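Local coordinates for chalcone-flavanone isomerase family protein (Arabidopsis thaliana, PDB 4DOO) that binds fatty acids, preferably saturated ones, in a chalcone-isomerase-like domain of a plastid protein, and may take part in alpha-linolenic acid metabolism, at residues 20-25 against 46-51; 52-57 against 83-88; 143-148 against 159-164. All coordinates share one frame; numbering follows the deposited sequence.

How the contacts relate
Contacts 1 and 3 are strand pairings within the antiparallel sheet of the chalcone-isomerase-like fold; contact 2 packs helix 51-61 against the loop that leads into strand 87-93. They follow one another in series along the chain. Contact 1 pairs strands 22-33 and 39-50, and helix 51-61 follows directly. The centres of contacts 1 and 2 lie about 9 Å apart, and Arg22 NH1 reaches Thr88 OG1 at 2.7 Å. Strand 87-93 lies between strands 39-50 and 145-151, so Thr88 also packs on Leu148 O of contact 3, whose centre is about 17 Å from that of contact 1 and about 22 Å from that of contact 2. Contact 3 borders the fatty-acid pocket; contact 2 lies away from it.

Contact 1 of 3, residues 20-25 against 46-51; sequences DSRRLL and GVYADC
The antiparallel hairpin of strands 22-33 and 39-50, part of the sheet of the chalcone-isomerase fold, brings Leu24 over the ring of Tyr48. CD1 of Leu24 sits 3.8 Å from the Tyr48 ring centroid, a CH-pi contact over one face, offset toward the rim, while Leu24 CB approaches Tyr48 CE2 at 3.4 Å. With CG anti to the carbonyl carbon (chi1 -62°), the Tyr48 ring lies across Leu24, and its hydroxyl bonds Pro15 O on strand 13-18. Replacing Tyr48 by an alanine would probably strip Leu24 of its aromatic platform and leave Pro15 O without the hydroxyl. Arg22 shares this face, its CG against Tyr48 CB; its NH1 hydrogen-bonds Thr88 OG1 on strand 87-93, the strand beyond Tyr48. Leu25 CD1 packs on Ala49 CB, and Leu25 also touches Phe195 and Ala199 of helix 189-202. Arg23 and Ala49 exchange two backbone hydrogen bonds, and a nearly straight one runs from Leu25 N to Val47 O at 2.8 Å. Where strand passes into helix, Asp50 is the N-cap, its OD1 accepting from Asp53 N, and Cys51 N binds Ser21 O. One water accepts from Arg22 NH2 and hydrogen-bonds Ser21 OG at 2.8 Å.

Contact 2 of 3, residues 52-57 against 83-88; sequences DDVKKL and ADIKMT
Asp53 turns its carboxylate toward Lys86 with CG anti to its own carbonyl carbon (chi1 -70°), and Lys86 folds back to meet it: after an extended chi2, bends at chi3 (-65°) and chi4 (-61°) curl the chain until NZ returns to the acid. One oxygen takes both donors. Asp53 OD1 accepts the Lys86 backbone N at 2.9 Å from its anti side, in a nearly straight bond, and forms a salt bridge with Lys86 NZ at 2.8 Å on its syn side. The side chains cross at about a right angle. A water that accepts from Lys86 NZ may also donate to Asp53 OD2, 3.2 Å away from it.

Beside this polar grip, Ile85 lays CG2 against Asp53 CB at 3.8 Å, and against Val54 CG2 a little farther off. One helical turn on, Ile85 CD1 reaches Leu57 CB, and Leu57 CD2 meets Ala83 CB at 3.9 Å. The segment 83-86, which includes an inverse gamma turn centred on Asp84, thus lies along helix 51-61 as it leads into strand 87-93. Lys86 NZ also has a weak, long ion pair with Asp50 OD2.

Two donors on OD1, one on its syn and one on its anti side, probably restrict the carboxylate's rotation, and the adjacent ammonium would probably favour its ionised form.

Contact 3 of 3, residues 143-148 against 159-164; sequences NSTIDL and AIEGNH
Glu161, just past the end of strand 155-160, reaches back to Thr145 at the start of strand 145-151 and grips it twice. Its backbone N donates to Thr145 O at 2.8 Å, and its side-chain OE1 accepts from Thr145 N at 3.0 Å, the donor standing 63° out of the carboxylate plane. A bend at chi2 (-68°) swings the acid group back toward the partner strand, although Glu161 CB itself points away from it. A water donates to Glu161 OE1 and to Asn143 O, 2.8 Å from each, and so ties the acid to the chain ahead of the strand.

Next in the ladder, Ile146 faces Ile160 as a non-hydrogen-bonded pair, their CG1 atoms 4.3 Å apart. Asp147 and Ala159 then form a hydrogen-bonded pair: Asp147 N meets Ala159 O at 2.8 Å, and Ala159 N returns the bond to Asp147 O at 3.0 Å. The Asp147 carboxylate is taken by Arg90 of strand 87-93 in a salt bridge.

Farther out, a type I' turn from Ile160 to Asn163 positions Glu161, closed by reciprocal backbone bonds between Ile160 and Asn163. Its two central residues, Glu161 and Gly162, both have positive phi; at Gly162 a CB would be jammed against the carbonyl O of Glu161. Ile160 packs on Phe134 and Glu137, and Leu148 touches bound lauric acid. Two successive hairpins, 145-151/155-160 and, through the type I' turn, 155-160/163-169, thus form an antiparallel meander bordering the fatty-acid pocket of the chalcone-isomerase fold.

Contact 1 of 3, residues 20-25 against 46-51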
ATOM      1  N   ASP A  20       7.163   5.830  15.561  1.00 35.12           N
ATOM      2  CA  ASP A  20       8.472   6.478  15.491  1.00 37.50           C
ATOM      3  C   ASP A  20       9.447   5.854  14.494  1.00 36.50           C
ATOM      4  O   ASP A  20      10.476   6.449  14.177  1.00 37.61           O
ATOM      5  CB  ASP A  20       9.136   6.492  16.870  1.00 42.58           C
ATOM      6  CG  ASP A  20       8.288   7.181  17.917  1.00 46.37           C
ATOM      7  OD1 ASP A  20       7.913   8.354  17.701  1.00 46.28           O
ATOM      8  OD2 ASP A  20       8.000   6.547  18.956  1.00 49.57           O
ATOM      9  N   SER A  21       9.130   4.663  13.997  1.00 32.67           N
ATOM     10  CA  SER A  21      10.016   3.980  13.061  1.00 31.29           C
ATOM     11  C   SER A  21       9.475   3.868  11.635  1.00 28.98           C
ATOM     12  O   SER A  21      10.237   3.680  10.685  1.00 28.74           O
ATOM     13  CB  SER A  21      10.339   2.582  13.600  1.00 31.34           C
ATOM     14  OG  SER A  21       9.153   1.893  13.966  1.00 31.86           O
ATOM     15  N   ARG A  22       8.162   3.986  11.488  1.00 24.93           N
ATOM     16  CA  ARG A  22       7.528   3.876  10.177  1.00 24.12           C
ATOM     17  C   ARG A  22       7.164   5.252   9.640  1.00 20.96           C
ATOM     18  O   ARG A  22       6.233   5.888  10.133  1.00 21.53           O
ATOM     19  CB  ARG A  22       6.281   3.007  10.294  1.00 25.89           C
ATOM     20  CG  ARG A  22       5.854   2.400   8.989  1.00 32.80           C
ATOM     21  CD  ARG A  22       5.055   1.154   9.228  1.00 33.69           C
ATOM     22  NE  ARG A  22       5.776   0.235  10.103  1.00 30.62           N
ATOM     23  CZ  ARG A  22       5.517  -1.063  10.190  1.00 30.99           C
ATOM     24  NH1 ARG A  22       4.553  -1.595   9.448  1.00 28.06           N
ATOM     25  NH2 ARG A  22       6.220  -1.827  11.018  1.00 25.40           N
ATOM     26  N   ARG A  23       7.884   5.707   8.618  1.00 17.83           N
ATOM     27  CA  ARG A  23       7.636   7.038   8.069  1.00 18.75           C
ATOM     28  C   ARG A  23       6.710   7.103   6.864  1.00 17.94           C
ATOM     29  O   ARG A  23       6.808   6.297   5.941  1.00 15.78           O
ATOM     30  CB  ARG A  23       8.958   7.704   7.682  1.00 22.84           C
ATOM     31  CG  ARG A  23       9.999   7.712   8.785  1.00 31.45           C
ATOM     32  CD  ARG A  23       9.525   8.413  10.052  1.00 40.31           C
ATOM     33  NE  ARG A  23      10.496   8.263  11.134  1.00 48.03           N
ATOM     34  CZ  ARG A  23      11.743   8.730  11.092  1.00 52.50           C
ATOM     35  NH1 ARG A  23      12.176   9.390  10.023  1.00 53.82           N
ATOM     36  NH2 ARG A  23      12.570   8.508  12.107  1.00 53.81           N
ATOM     37  N   LEU A  24       5.820   8.090   6.874  1.00 16.24           N
ATOM     38  CA  LEU A  24       4.900   8.301   5.761  1.00 13.89           C
ATOM     39  C   LEU A  24       5.732   8.854   4.609  1.00 13.93           C
ATOM     40  O   LEU A  24       6.381   9.901   4.747  1.00 13.24           O
ATOM     41  CB  LEU A  24       3.822   9.317   6.142  1.00 13.43           C
ATOM     42  CG  LEU A  24       2.819   9.686   5.047  1.00 15.97           C
ATOM     43  CD1 LEU A  24       2.030   8.441   4.633  1.00 14.08           C
ATOM     44  CD2 LEU A  24       1.878  10.779   5.568  1.00 14.05           C
ATOM     45  N   LEU A  25       5.710   8.162   3.474  1.00 10.19           N
ATOM     46  CA  LEU A  25       6.484   8.589   2.313  1.00 11.53           C
ATOM     47  C   LEU A  25       5.636   9.074   1.139  1.00  9.85           C
ATOM     48  O   LEU A  25       6.120   9.789   0.258  1.00 12.75           O
ATOM     49  CB  LEU A  25       7.391   7.448   1.849  1.00 11.40           C
ATOM     50  CG  LEU A  25       8.348   6.872   2.898  1.00 15.07           C
ATOM     51  CD1 LEU A  25       9.140   5.737   2.276  1.00 15.02           C
ATOM     52  CD2 LEU A  25       9.289   7.960   3.412  1.00 15.59           C
ATOM     53  N   GLY A  46      -2.091   6.210   2.588  1.00 13.21           N
ATOM     54  CA  GLY A  46      -0.783   6.716   2.943  1.00 12.37           C
ATOM     55  C   GLY A  46       0.146   5.523   2.991  1.00 11.62           C
ATOM     56  O   GLY A  46      -0.202   4.493   3.570  1.00 11.09           O
ATOM     57  N   VAL A  47       1.313   5.647   2.370  1.00 10.53           N
ATOM     58  CA  VAL A  47       2.271   4.550   2.342  1.00 11.94           C
ATOM     59  C   VAL A  47       3.432   4.842   3.288  1.00 11.29           C
ATOM     60  O   VAL A  47       4.117   5.858   3.143  1.00 10.41           O
ATOM     61  CB  VAL A  47       2.826   4.332   0.919  1.00 14.46           C
ATOM     62  CG1 VAL A  47       3.759   3.126   0.907  1.00 12.67           C
ATOM     63  CG2 VAL A  47       1.678   4.125  -0.066  1.00 15.70           C
ATOM     64  N   TYR A  48       3.638   3.938   4.247  1.00 12.87           N
ATOM     65  CA  TYR A  48       4.696   4.058   5.251  1.00 12.98           C
ATOM     66  C   TYR A  48       5.755   2.967   5.089  1.00 13.94           C
ATOM     67  O   TYR A  48       5.437   1.844   4.713  1.00 15.97           O
ATOM     68  CB  TYR A  48       4.118   3.923   6.662  1.00 14.60           C
ATOM     69  CG  TYR A  48       3.118   4.977   7.059  1.00 13.18           C
ATOM     70  CD1 TYR A  48       1.797   4.925   6.606  1.00 12.52           C
ATOM     71  CD2 TYR A  48       3.485   6.016   7.908  1.00 10.75           C
ATOM     72  CE1 TYR A  48       0.866   5.881   6.991  1.00 10.79           C
ATOM     73  CE2 TYR A  48       2.561   6.984   8.301  1.00 12.04           C
ATOM     74  CZ  TYR A  48       1.253   6.907   7.841  1.00 10.49           C
ATOM     75  OH  TYR A  48       0.332   7.858   8.226  1.00 14.49           O
ATOM     76  N   ALA A  49       7.003   3.305   5.391  1.00 12.84           N
ATOM     77  CA  ALA A  49       8.103   2.345   5.301  1.00 14.42           C
ATOM     78  C   ALA A  49       9.029   2.511   6.509  1.00 14.85           C
ATOM     79  O   ALA A  49       9.294   3.628   6.946  1.00 14.00           O
ATOM     80  CB  ALA A  49       8.883   2.557   4.007  1.00 13.75           C
ATOM     81  N   ASP A  50       9.509   1.394   7.046  1.00 16.74           N
ATOM     82  CA  ASP A  50      10.409   1.418   8.195  1.00 17.22           C
ATOM     83  C   ASP A  50      11.745   2.022   7.775  1.00 14.63           C
ATOM     84  O   ASP A  50      12.383   1.553   6.831  1.00 14.96           O
ATOM     85  CB  ASP A  50      10.615  -0.003   8.732  1.00 17.70           C
ATOM     86  CG  ASP A  50      11.575  -0.047   9.904  1.00 22.36           C
ATOM     87  OD1 ASP A  50      12.804  -0.002   9.680  1.00 21.60           O
ATOM     88  OD2 ASP A  50      11.098  -0.115  11.055  1.00 24.89           O
ATOM     89  N   CYS A  51      12.160   3.065   8.485  1.00 12.39           N
ATOM     90  CA  CYS A  51      13.401   3.772   8.186  1.00 17.53           C
ATOM     91  C   CYS A  51      14.646   2.906   8.167  1.00 16.89           C
ATOM     92  O   CYS A  51      15.434   2.969   7.224  1.00 18.27           O
ATOM     93  CB  CYS A  51      13.609   4.907   9.189  1.00 23.16           C
ATOM     94  SG  CYS A  51      12.374   6.198   9.062  1.00 34.83           S
TER
HETATM   95  O   HOH W   1       8.749   0.054  11.851  1.00 26.00           O

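Contact 2 of 3, residues 52-57 against 83-88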
ATOM      1  N   ASP A  52      14.834   2.107   9.213  1.00 17.59           N
ATOM      2  CA  ASP A  52      16.019   1.256   9.285  1.00 17.83           C
ATOM      3  C   ASP A  52      16.083   0.250   8.141  1.00 15.01           C
ATOM      4  O   ASP A  52      17.151   0.008   7.585  1.00 17.18           O
ATOM      5  CB  ASP A  52      16.072   0.512  10.622  1.00 22.64           C
ATOM      6  CG  ASP A  52      16.217   1.451  11.810  1.00 30.19           C
ATOM      7  OD1 ASP A  52      17.027   2.399  11.734  1.00 27.73           O
ATOM      8  OD2 ASP A  52      15.527   1.229  12.827  1.00 35.86           O
ATOM      9  N   ASP A  53      14.943  -0.342   7.802  1.00 13.73           N
ATOM     10  CA  ASP A  53      14.879  -1.325   6.725  1.00 15.88           C
ATOM     11  C   ASP A  53      15.260  -0.694   5.390  1.00 16.30           C
ATOM     12  O   ASP A  53      15.971  -1.303   4.583  1.00 12.83           O
ATOM     13  CB  ASP A  53      13.471  -1.920   6.634  1.00 17.09           C
ATOM     14  CG  ASP A  53      13.141  -2.831   7.807  1.00 21.18           C
ATOM     15  OD1 ASP A  53      11.956  -3.188   7.961  1.00 17.91           O
ATOM     16  OD2 ASP A  53      14.062  -3.198   8.569  1.00 23.32           O
ATOM     17  N   VAL A  54      14.780   0.524   5.150  1.00 16.32           N
ATOM     18  CA  VAL A  54      15.103   1.218   3.909  1.00 14.11           C
ATOM     19  C   VAL A  54      16.589   1.568   3.885  1.00 16.09           C
ATOM     20  O   VAL A  54      17.258   1.390   2.868  1.00 16.58           O
ATOM     21  CB  VAL A  54      14.269   2.510   3.754  1.00 16.33           C
ATOM     22  CG1 VAL A  54      14.744   3.301   2.546  1.00 16.64           C
ATOM     23  CG2 VAL A  54      12.802   2.154   3.596  1.00 16.70           C
ATOM     24  N   LYS A  55      17.107   2.059   5.007  1.00 15.35           N
ATOM     25  CA  LYS A  55      18.519   2.419   5.088  1.00 19.87           C
ATOM     26  C   LYS A  55      19.411   1.216   4.797  1.00 19.25           C
ATOM     27  O   LYS A  55      20.436   1.346   4.134  1.00 20.25           O
ATOM     28  CB  LYS A  55      18.858   2.982   6.474  1.00 21.53           C
ATOM     29  CG  LYS A  55      18.202   4.310   6.783  1.00 28.53           C
ATOM     30  CD  LYS A  55      18.579   4.804   8.174  1.00 32.04           C
ATOM     31  CE  LYS A  55      17.926   6.145   8.474  1.00 34.88           C
ATOM     32  NZ  LYS A  55      18.312   6.650   9.820  1.00 37.78           N
ATOM     33  N   LYS A  56      19.016   0.043   5.282  1.00 18.61           N
ATOM     34  CA  LYS A  56      19.808  -1.158   5.059  1.00 21.40           C
ATOM     35  C   LYS A  56      19.814  -1.571   3.587  1.00 19.59           C
ATOM     36  O   LYS A  56      20.854  -1.942   3.047  1.00 19.52           O
ATOM     37  CB  LYS A  56      19.294  -2.314   5.922  1.00 24.06           C
ATOM     38  CG  LYS A  56      20.091  -3.595   5.733  1.00 25.19           C
ATOM     39  CD  LYS A  56      19.638  -4.703   6.662  1.00 32.08           C
ATOM     40  CE  LYS A  56      20.399  -5.985   6.370  1.00 34.43           C
ATOM     41  NZ  LYS A  56      21.871  -5.762   6.394  1.00 36.49           N
ATOM     42  N   LEU A  57      18.652  -1.502   2.944  1.00 18.77           N
ATOM     43  CA  LEU A  57      18.536  -1.854   1.533  1.00 17.64           C
ATOM     44  C   LEU A  57      19.435  -0.939   0.703  1.00 18.61           C
ATOM     45  O   LEU A  57      20.236  -1.410  -0.109  1.00 16.90           O
ATOM     46  CB  LEU A  57      17.069  -1.735   1.092  1.00 19.50           C
ATOM     47  CG  LEU A  57      16.642  -2.015  -0.354  1.00 21.61           C
ATOM     48  CD1 LEU A  57      16.981  -0.829  -1.236  1.00 25.59           C
ATOM     49  CD2 LEU A  57      17.309  -3.286  -0.856  1.00 24.50           C
ATOM     50  N   ALA A  83      12.474  -6.280  -1.199  1.00 22.11           N
ATOM     51  CA  ALA A  83      13.262  -6.332   0.024  1.00 22.49           C
ATOM     52  C   ALA A  83      12.400  -6.595   1.258  1.00 24.29           C
ATOM     53  O   ALA A  83      11.189  -6.361   1.253  1.00 21.84           O
ATOM     54  CB  ALA A  83      14.024  -5.035   0.192  1.00 20.30           C
ATOM     55  N   ASP A  84      13.024  -7.097   2.316  1.00 22.19           N
ATOM     56  CA  ASP A  84      12.294  -7.364   3.543  1.00 24.74           C
ATOM     57  C   ASP A  84      12.214  -6.045   4.298  1.00 22.74           C
ATOM     58  O   ASP A  84      12.967  -5.794   5.237  1.00 23.90           O
ATOM     59  CB  ASP A  84      13.009  -8.431   4.379  1.00 29.72           C
ATOM     60  CG  ASP A  84      12.214  -8.836   5.609  1.00 37.60           C
ATOM     61  OD1 ASP A  84      10.967  -8.743   5.573  1.00 42.04           O
ATOM     62  OD2 ASP A  84      12.832  -9.265   6.604  1.00 40.12           O
ATOM     63  N   ILE A  85      11.298  -5.196   3.851  1.00 18.82           N
ATOM     64  CA  ILE A  85      11.091  -3.890   4.448  1.00 16.79           C
ATOM     65  C   ILE A  85       9.679  -3.826   5.020  1.00 16.86           C
ATOM     66  O   ILE A  85       8.703  -4.064   4.307  1.00 17.52           O
ATOM     67  CB  ILE A  85      11.263  -2.766   3.385  1.00 16.02           C
ATOM     68  CG1 ILE A  85      12.728  -2.692   2.946  1.00 18.11           C
ATOM     69  CG2 ILE A  85      10.787  -1.430   3.948  1.00 14.12           C
ATOM     70  CD1 ILE A  85      12.985  -1.752   1.772  1.00 17.97           C
ATOM     71  N   LYS A  86       9.582  -3.531   6.311  1.00 14.77           N
ATOM     72  CA  LYS A  86       8.290  -3.413   6.970  1.00 16.26           C
ATOM     73  C   LYS A  86       7.598  -2.171   6.429  1.00 15.36           C
ATOM     74  O   LYS A  86       8.190  -1.092   6.371  1.00 14.07           O
ATOM     75  CB  LYS A  86       8.467  -3.295   8.485  1.00 18.11           C
ATOM     76  CG  LYS A  86       8.932  -4.591   9.141  1.00 19.96           C
ATOM     77  CD  LYS A  86       9.027  -4.466  10.659  1.00 20.59           C
ATOM     78  CE  LYS A  86      10.098  -3.482  11.092  1.00 22.94           C
ATOM     79  NZ  LYS A  86      11.452  -3.900  10.623  1.00 22.44           N
ATOM     80  N   MET A  87       6.346  -2.332   6.026  1.00 13.59           N
ATOM     81  CA  MET A  87       5.585  -1.221   5.490  1.00 13.43           C
ATOM     82  C   MET A  87       4.143  -1.256   5.959  1.00 16.07           C
ATOM     83  O   MET A  87       3.637  -2.291   6.407  1.00 16.43           O
ATOM     84  CB  MET A  87       5.588  -1.261   3.963  1.00 13.05           C
ATOM     85  CG  MET A  87       6.959  -1.260   3.316  1.00 20.53           C
ATOM     86  SD  MET A  87       6.777  -1.146   1.531  1.00 20.79           S
ATOM     87  CE  MET A  87       8.464  -0.744   1.035  1.00 26.21           C
ATOM     88  N   THR A  88       3.484  -0.111   5.843  1.00 15.55           N
ATOM     89  CA  THR A  88       2.082  -0.001   6.210  1.00 15.57           C
ATOM     90  C   THR A  88       1.370   0.817   5.146  1.00 13.23           C
ATOM     91  O   THR A  88       1.900   1.824   4.667  1.00 14.00           O
ATOM     92  CB  THR A  88       1.879   0.719   7.569  1.00 18.72           C
ATOM     93  OG1 THR A  88       2.412  -0.082   8.626  1.00 20.66           O
ATOM     94  CG2 THR A  88       0.387   0.948   7.835  1.00 21.21           C
TER
HETATM   95  O   HOH W   2      13.663  -2.490  11.615  1.00 33.83           O

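Contact 3 of 3, residues 143-148 against 159-164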
ATOM      1  N   ASN A 143     -14.916   7.317   6.409  1.00 18.78           N
ATOM      2  CA  ASN A 143     -14.072   7.563   7.578  1.00 19.80           C
ATOM      3  C   ASN A 143     -13.547   6.299   8.260  1.00 20.42           C
ATOM      4  O   ASN A 143     -12.880   6.382   9.295  1.00 23.49           O
ATOM      5  CB  ASN A 143     -14.794   8.454   8.596  1.00 22.91           C
ATOM      6  CG  ASN A 143     -15.115   9.827   8.039  1.00 27.90           C
ATOM      7  OD1 ASN A 143     -14.250  10.495   7.475  1.00 30.36           O
ATOM      8  ND2 ASN A 143     -16.362  10.255   8.196  1.00 32.96           N
ATOM      9  N   SER A 144     -13.851   5.134   7.693  1.00 18.78           N
ATOM     10  CA  SER A 144     -13.346   3.877   8.253  1.00 19.73           C
ATOM     11  C   SER A 144     -11.860   3.837   7.910  1.00 21.05           C
ATOM     12  O   SER A 144     -11.460   4.320   6.849  1.00 17.89           O
ATOM     13  CB  SER A 144     -14.034   2.665   7.611  1.00 20.06           C
ATOM     14  OG  SER A 144     -15.429   2.658   7.860  1.00 20.69           O
ATOM     15  N   THR A 145     -11.046   3.279   8.800  1.00 18.61           N
ATOM     16  CA  THR A 145      -9.608   3.187   8.562  1.00 19.44           C
ATOM     17  C   THR A 145      -9.163   1.729   8.534  1.00 21.44           C
ATOM     18  O   THR A 145      -9.478   0.957   9.440  1.00 21.39           O
ATOM     19  CB  THR A 145      -8.796   3.912   9.663  1.00 25.30           C
ATOM     20  OG1 THR A 145      -9.091   5.314   9.638  1.00 26.71           O
ATOM     21  CG2 THR A 145      -7.304   3.716   9.445  1.00 25.36           C
ATOM     22  N   ILE A 146      -8.442   1.353   7.484  1.00 18.96           N
ATOM     23  CA  ILE A 146      -7.936  -0.008   7.351  1.00 18.22           C
ATOM     24  C   ILE A 146      -6.429   0.071   7.213  1.00 20.49           C
ATOM     25  O   ILE A 146      -5.914   0.855   6.414  1.00 18.81           O
ATOM     26  CB  ILE A 146      -8.489  -0.722   6.096  1.00 20.04           C
ATOM     27  CG1 ILE A 146     -10.016  -0.804   6.154  1.00 23.93           C
ATOM     28  CG2 ILE A 146      -7.885  -2.118   5.984  1.00 19.42           C
ATOM     29  CD1 ILE A 146     -10.715   0.504   5.834  1.00 27.82           C
ATOM     30  N   ASP A 147      -5.725  -0.737   7.997  1.00 18.86           N
ATOM     31  CA  ASP A 147      -4.271  -0.761   7.947  1.00 20.94           C
ATOM     32  C   ASP A 147      -3.757  -2.091   7.415  1.00 19.25           C
ATOM     33  O   ASP A 147      -3.965  -3.139   8.034  1.00 19.83           O
ATOM     34  CB  ASP A 147      -3.683  -0.515   9.339  1.00 21.54           C
ATOM     35  CG  ASP A 147      -3.525   0.956   9.655  1.00 25.43           C
ATOM     36  OD1 ASP A 147      -3.897   1.796   8.807  1.00 26.13           O
ATOM     37  OD2 ASP A 147      -3.020   1.275  10.754  1.00 28.09           O
ATOM     38  N   LEU A 148      -3.098  -2.045   6.261  1.00 14.49           N
ATOM     39  CA  LEU A 148      -2.516  -3.237   5.662  1.00 16.30           C
ATOM     40  C   LEU A 148      -1.033  -3.148   5.978  1.00 17.96           C
ATOM     41  O   LEU A 148      -0.369  -2.181   5.600  1.00 16.57           O
ATOM     42  CB  LEU A 148      -2.707  -3.239   4.140  1.00 16.59           C
ATOM     43  CG  LEU A 148      -4.108  -3.015   3.568  1.00 19.00           C
ATOM     44  CD1 LEU A 148      -4.020  -2.923   2.045  1.00 20.69           C
ATOM     45  CD2 LEU A 148      -5.030  -4.143   3.988  1.00 19.91           C
ATOM     46  N   ALA A 159      -5.684  -4.691   9.871  1.00 19.65           N
ATOM     47  CA  ALA A 159      -6.373  -4.162  11.033  1.00 20.41           C
ATOM     48  C   ALA A 159      -7.452  -3.211  10.532  1.00 21.48           C
ATOM     49  O   ALA A 159      -7.211  -2.397   9.634  1.00 20.82           O
ATOM     50  CB  ALA A 159      -5.398  -3.430  11.937  1.00 16.81           C
ATOM     51  N   ILE A 160      -8.647  -3.332  11.099  1.00 19.98           N
ATOM     52  CA  ILE A 160      -9.770  -2.485  10.715  1.00 20.67           C
ATOM     53  C   ILE A 160     -10.215  -1.692  11.938  1.00 24.15           C
ATOM     54  O   ILE A 160     -10.492  -2.262  12.996  1.00 23.83           O
ATOM     55  CB  ILE A 160     -10.941  -3.340  10.171  1.00 20.88           C
ATOM     56  CG1 ILE A 160     -10.485  -4.095   8.920  1.00 22.01           C
ATOM     57  CG2 ILE A 160     -12.132  -2.454   9.833  1.00 19.36           C
ATOM     58  CD1 ILE A 160     -11.546  -4.997   8.315  1.00 23.44           C
ATOM     59  N   GLU A 161     -10.260  -0.370  11.787  1.00 25.14           N
ATOM     60  CA  GLU A 161     -10.639   0.534  12.867  1.00 27.93           C
ATOM     61  C   GLU A 161      -9.815   0.265  14.125  1.00 29.79           C
ATOM     62  O   GLU A 161     -10.319   0.347  15.245  1.00 33.21           O
ATOM     63  CB  GLU A 161     -12.138   0.413  13.170  1.00 28.87           C
ATOM     64  CG  GLU A 161     -13.044   0.918  12.044  1.00 32.25           C
ATOM     65  CD  GLU A 161     -12.963   2.428  11.832  1.00 35.00           C
ATOM     66  OE1 GLU A 161     -11.851   2.958  11.627  1.00 33.15           O
ATOM     67  OE2 GLU A 161     -14.022   3.089  11.866  1.00 41.03           O
ATOM     68  N   GLY A 162      -8.542  -0.065  13.924  1.00 29.82           N
ATOM     69  CA  GLY A 162      -7.647  -0.322  15.037  1.00 30.64           C
ATOM     70  C   GLY A 162      -7.646  -1.737  15.582  1.00 30.74           C
ATOM     71  O   GLY A 162      -6.866  -2.052  16.479  1.00 32.36           O
ATOM     72  N   ASN A 163      -8.506  -2.594  15.045  1.00 29.77           N
ATOM     73  CA  ASN A 163      -8.592  -3.976  15.505  1.00 29.07           C
ATOM     74  C   ASN A 163      -7.990  -4.961  14.507  1.00 27.04           C
ATOM     75  O   ASN A 163      -8.425  -5.034  13.360  1.00 24.93           O
ATOM     76  CB  ASN A 163     -10.054  -4.351  15.769  1.00 30.02           C
ATOM     77  CG  ASN A 163     -10.727  -3.418  16.761  1.00 33.55           C
ATOM     78  OD1 ASN A 163     -10.198  -3.159  17.843  1.00 34.23           O
ATOM     79  ND2 ASN A 163     -11.902  -2.912  16.398  1.00 34.65           N
ATOM     80  N   HIS A 164      -6.987  -5.716  14.946  1.00 28.42           N
ATOM     81  CA  HIS A 164      -6.349  -6.706  14.084  1.00 27.56           C
ATOM     82  C   HIS A 164      -7.375  -7.779  13.722  1.00 28.13           C
ATOM     83  O   HIS A 164      -8.059  -8.308  14.596  1.00 28.40           O
ATOM     84  CB  HIS A 164      -5.151  -7.323  14.812  1.00 30.77           C
ATOM     85  CG  HIS A 164      -4.511  -8.461  14.081  1.00 30.52           C
ATOM     86  ND1 HIS A 164      -4.956  -9.761  14.193  1.00 33.23           N
ATOM     87  CD2 HIS A 164      -3.444  -8.500  13.248  1.00 30.75           C
ATOM     88  CE1 HIS A 164      -4.189 -10.551  13.464  1.00 29.01           C
ATOM     89  NE2 HIS A 164      -3.264  -9.811  12.881  1.00 31.39           N
TER
HETATM   90  O   HOH W   3     -11.019   5.582  11.242  1.00 39.53           O